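Local coordinates for Rv1989c (MbcT) (Mycobacterium tuberculosis, PDB 6FKG), which degrades NAD(+) by phosphorolysis as the toxin of a type II toxin-antitoxin system, causing cell death unless its antitoxin MbcA blocks the active site, at residues 92-98 and 166-172. Residues are numbered along the deposited sequence; the frame is centred on the assembly and turned at random.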
ATOM      1  N   HIS B  92     -16.649 -41.588 -19.279  1.00 31.57           N
ATOM      2  CA  HIS B  92     -17.039 -42.411 -18.144  1.00 37.02           C
ATOM      3  C   HIS B  92     -18.533 -42.527 -18.007  1.00 31.43           C
ATOM      4  O   HIS B  92     -19.241 -41.527 -17.984  1.00 32.88           O
ATOM      5  CB  HIS B  92     -16.476 -41.824 -16.856  1.00 29.74           C
ATOM      6  CG  HIS B  92     -15.029 -41.492 -16.946  1.00 29.78           C
ATOM      7  ND1 HIS B  92     -14.052 -42.463 -17.030  1.00 29.56           N
ATOM      8  CD2 HIS B  92     -14.388 -40.300 -16.981  1.00 30.48           C
ATOM      9  CE1 HIS B  92     -12.868 -41.877 -17.102  1.00 33.25           C
ATOM     10  NE2 HIS B  92     -13.045 -40.565 -17.075  1.00 30.63           N
ATOM     11  N   THR B  93     -18.999 -43.758 -17.905  1.00 30.57           N
ATOM     12  CA  THR B  93     -20.392 -44.045 -17.645  1.00 33.14           C
ATOM     13  C   THR B  93     -20.531 -44.272 -16.151  1.00 34.54           C
ATOM     14  O   THR B  93     -19.907 -45.180 -15.612  1.00 33.45           O
ATOM     15  CB  THR B  93     -20.852 -45.283 -18.405  1.00 33.43           C
ATOM     16  OG1 THR B  93     -20.622 -45.092 -19.805  1.00 36.22           O
ATOM     17  CG2 THR B  93     -22.327 -45.548 -18.161  1.00 38.79           C
ATOM     18  N   ILE B  94     -21.327 -43.439 -15.493  1.00 31.79           N
ATOM     19  CA  ILE B  94     -21.425 -43.449 -14.036  1.00 33.60           C
ATOM     20  C   ILE B  94     -22.883 -43.523 -13.625  1.00 35.91           C
ATOM     21  O   ILE B  94     -23.666 -42.615 -13.906  1.00 36.14           O
ATOM     22  CB  ILE B  94     -20.767 -42.201 -13.416  1.00 35.56           C
ATOM     23  CG1 ILE B  94     -19.267 -42.171 -13.757  1.00 32.24           C
ATOM     24  CG2 ILE B  94     -20.996 -42.169 -11.892  1.00 35.08           C
ATOM     25  CD1 ILE B  94     -18.586 -40.816 -13.537  1.00 30.88           C
ATOM     26  N   ASP B  95     -23.246 -44.627 -12.982  1.00 41.98           N
ATOM     27  CA  ASP B  95     -24.592 -44.801 -12.455  1.00 46.42           C
ATOM     28  C   ASP B  95     -24.778 -43.990 -11.172  1.00 45.33           C
ATOM     29  O   ASP B  95     -23.984 -44.096 -10.227  1.00 42.97           O
ATOM     30  CB  ASP B  95     -24.890 -46.279 -12.184  1.00 44.27           C
ATOM     31  CG  ASP B  95     -25.207 -47.059 -13.444  1.00 52.48           C
ATOM     32  OD1 ASP B  95     -25.528 -46.436 -14.475  1.00 48.04           O
ATOM     33  OD2 ASP B  95     -25.162 -48.306 -13.394  1.00 61.71           O
ATOM     34  N   VAL B  96     -25.833 -43.184 -11.147  1.00 39.82           N
ATOM     35  CA  VAL B  96     -26.167 -42.368  -9.978  1.00 41.31           C
ATOM     36  C   VAL B  96     -27.443 -42.919  -9.339  1.00 41.71           C
ATOM     37  O   VAL B  96     -28.444 -43.121 -10.030  1.00 48.83           O
ATOM     38  CB  VAL B  96     -26.363 -40.886 -10.363  1.00 40.62           C
ATOM     39  CG1 VAL B  96     -26.772 -40.056  -9.152  1.00 32.59           C
ATOM     40  CG2 VAL B  96     -25.098 -40.337 -11.012  1.00 34.44           C
ATOM     41  N   THR B  97     -27.409 -43.157  -8.030  1.00 42.45           N
ATOM     42  CA  THR B  97     -28.537 -43.776  -7.337  1.00 41.24           C
ATOM     43  C   THR B  97     -29.017 -42.955  -6.149  1.00 43.96           C
ATOM     44  O   THR B  97     -28.250 -42.661  -5.233  1.00 43.91           O
ATOM     45  CB  THR B  97     -28.179 -45.194  -6.841  1.00 46.47           C
ATOM     46  OG1 THR B  97     -27.725 -45.977  -7.950  1.00 49.41           O
ATOM     47  CG2 THR B  97     -29.397 -45.875  -6.195  1.00 46.43           C
ATOM     48  N   ASP B  98     -30.298 -42.596  -6.192  1.00 46.39           N
ATOM     49  CA  ASP B  98     -30.983 -41.873  -5.122  1.00 49.59           C
ATOM     50  C   ASP B  98     -30.238 -40.636  -4.609  1.00 49.43           C
ATOM     51  O   ASP B  98     -30.218 -40.379  -3.409  1.00 46.87           O
ATOM     52  CB  ASP B  98     -31.264 -42.828  -3.962  1.00 53.59           C
ATOM     53  CG  ASP B  98     -32.184 -43.965  -4.360  1.00 58.99           C
ATOM     54  OD1 ASP B  98     -33.109 -43.726  -5.167  1.00 53.59           O
ATOM     55  OD2 ASP B  98     -31.983 -45.094  -3.872  1.00 63.27           O
ATOM     56  N   GLN B 166     -23.644 -44.690  -4.298  1.00 49.98           N
ATOM     57  CA  GLN B 166     -24.551 -43.697  -4.877  1.00 48.38           C
ATOM     58  C   GLN B 166     -24.019 -43.246  -6.230  1.00 47.29           C
ATOM     59  O   GLN B 166     -24.784 -42.945  -7.147  1.00 45.29           O
ATOM     60  CB  GLN B 166     -24.726 -42.494  -3.949  1.00 46.04           C
ATOM     61  CG  GLN B 166     -25.714 -42.730  -2.819  1.00 56.03           C
ATOM     62  CD  GLN B 166     -26.243 -41.434  -2.234  1.00 58.18           C
ATOM     63  OE1 GLN B 166     -25.675 -40.898  -1.285  1.00 59.42           O
ATOM     64  NE2 GLN B 166     -27.334 -40.924  -2.800  1.00 55.20           N
ATOM     65  N   LEU B 167     -22.700 -43.189  -6.341  1.00 41.94           N
ATOM     66  CA  LEU B 167     -22.056 -43.005  -7.630  1.00 40.86           C
ATOM     67  C   LEU B 167     -21.218 -44.247  -7.911  1.00 46.37           C
ATOM     68  O   LEU B 167     -20.380 -44.625  -7.105  1.00 43.40           O
ATOM     69  CB  LEU B 167     -21.180 -41.752  -7.645  1.00 44.19           C
ATOM     70  CG  LEU B 167     -21.749 -40.438  -8.168  1.00 51.60           C
ATOM     71  CD1 LEU B 167     -22.992 -40.040  -7.401  1.00 51.28           C
ATOM     72  CD2 LEU B 167     -20.683 -39.368  -8.040  1.00 51.44           C
ATOM     73  N   GLN B 168     -21.456 -44.891  -9.047  1.00 47.50           N
ATOM     74  CA  GLN B 168     -20.722 -46.102  -9.388  1.00 41.51           C
ATOM     75  C   GLN B 168     -20.222 -46.053 -10.815  1.00 42.10           C
ATOM     76  O   GLN B 168     -21.019 -45.966 -11.754  1.00 43.32           O
ATOM     77  CB  GLN B 168     -21.599 -47.339  -9.189  1.00 45.51           C
ATOM     78  CG  GLN B 168     -21.933 -47.632  -7.732  1.00 65.46           C
ATOM     79  CD  GLN B 168     -22.936 -48.760  -7.579  1.00 76.99           C
ATOM     80  OE1 GLN B 168     -23.998 -48.753  -8.204  1.00 85.24           O
ATOM     81  NE2 GLN B 168     -22.599 -49.739  -6.749  1.00 71.35           N
ATOM     82  N   LEU B 169     -18.901 -46.097 -10.973  1.00 40.03           N
ATOM     83  CA  LEU B 169     -18.290 -46.115 -12.300  1.00 43.10           C
ATOM     84  C   LEU B 169     -18.577 -47.455 -12.965  1.00 44.70           C
ATOM     85  O   LEU B 169     -18.231 -48.496 -12.418  1.00 48.34           O
ATOM     86  CB  LEU B 169     -16.781 -45.887 -12.209  1.00 41.79           C
ATOM     87  CG  LEU B 169     -16.034 -45.907 -13.537  1.00 41.81           C
ATOM     88  CD1 LEU B 169     -16.502 -44.748 -14.419  1.00 32.51           C
ATOM     89  CD2 LEU B 169     -14.523 -45.863 -13.314  1.00 42.41           C
ATOM     90  N   ARG B 170     -19.222 -47.423 -14.129  1.00 35.89           N
ATOM     91  CA  ARG B 170     -19.608 -48.648 -14.832  1.00 41.51           C
ATOM     92  C   ARG B 170     -18.640 -48.966 -15.954  1.00 44.38           C
ATOM     93  O   ARG B 170     -18.360 -50.120 -16.226  1.00 46.48           O
ATOM     94  CB  ARG B 170     -21.021 -48.530 -15.412  1.00 42.28           C
ATOM     95  CG  ARG B 170     -22.131 -48.516 -14.383  1.00 46.40           C
ATOM     96  CD  ARG B 170     -21.856 -49.513 -13.263  1.00 53.00           C
ATOM     97  NE  ARG B 170     -23.094 -49.995 -12.659  1.00 64.30           N
ATOM     98  CZ  ARG B 170     -23.197 -50.436 -11.408  1.00 81.06           C
ATOM     99  NH1 ARG B 170     -22.136 -50.450 -10.609  1.00 83.03           N
ATOM    100  NH2 ARG B 170     -24.368 -50.857 -10.951  1.00 84.37           N
ATOM    101  N   GLN B 171     -18.125 -47.931 -16.606  1.00 37.05           N
ATOM    102  CA  GLN B 171     -17.361 -48.128 -17.829  1.00 44.99           C
ATOM    103  C   GLN B 171     -16.564 -46.876 -18.158  1.00 35.09           C
ATOM    104  O   GLN B 171     -17.017 -45.775 -17.879  1.00 34.00           O
ATOM    105  CB  GLN B 171     -18.313 -48.483 -18.974  1.00 52.55           C
ATOM    106  CG  GLN B 171     -17.672 -48.661 -20.332  1.00 57.74           C
ATOM    107  CD  GLN B 171     -18.712 -48.754 -21.427  1.00 65.92           C
ATOM    108  OE1 GLN B 171     -18.735 -47.945 -22.353  1.00 73.81           O
ATOM    109  NE2 GLN B 171     -19.591 -49.737 -21.317  1.00 68.50           N
ATOM    110  N   SER B 172     -15.374 -47.051 -18.727  1.00 35.82           N
ATOM    111  CA  SER B 172     -14.577 -45.925 -19.243  1.00 38.59           C
ATOM    112  C   SER B 172     -14.063 -46.309 -20.625  1.00 40.26           C
ATOM    113  O   SER B 172     -13.553 -47.409 -20.799  1.00 40.38           O
ATOM    114  CB  SER B 172     -13.389 -45.593 -18.325  1.00 37.49           C
ATOM    115  OG  SER B 172     -13.797 -45.231 -17.016  1.00 35.80           O
TER
HETATM  116  O   HOH W   1     -18.216 -44.913 -21.071  1.00 38.38           O
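R170 and Q171 sit together against T93 in a classic beta bulge between antiparallel strands 89-103 and 167-174 of the RES domain. T93 O takes a straight bond from R170 N (2.8 Å) and a weak one from Q171 N (3.4 Å). T93 N returns a bond to Q171 O. Beyond the bulge the register moves by one residue, and D95 and Q168 exchange two backbone bonds.

The face with H92, I94, V96, L167, L169 and S172 is mostly apolar. CD1 of L169 fits the notch between H92 CB and I94 CG1, 3.8 Å from each atom. L169 CG lies anti to its own N (chi1 179°), and chi2 turns CD1 back toward the partner strand. L167 lies alongside V96, its CD1 against both V96 methyls, and its CG touches I94 CG2. Strand 56-60 packs on the same side, with L59 on I94 and I57 on L167.

R170, the extra residue of the bulge, points toward the partner strand. Its chain bends at chi2 (-40°) and crosses D95, on the opposite face with T93, Q168 and Q171, at about a right angle. R170 NE reaches D95 OD2 at 2.8 Å in a salt bridge, but the hydrogen bond is weak and the carboxylate and guanidinium planes stand 75° apart. D95 OD1 turns to T24 OG1 on strand 19-30.

At one end, H92 ND1 and S172 OG share a hydrogen bond in the ring plane. At the other, Q141 holds Q166 OE1, while Q166 NE2 donates to T97 O at 3.1 Å, with that oxygen lying almost exactly in the amide plane.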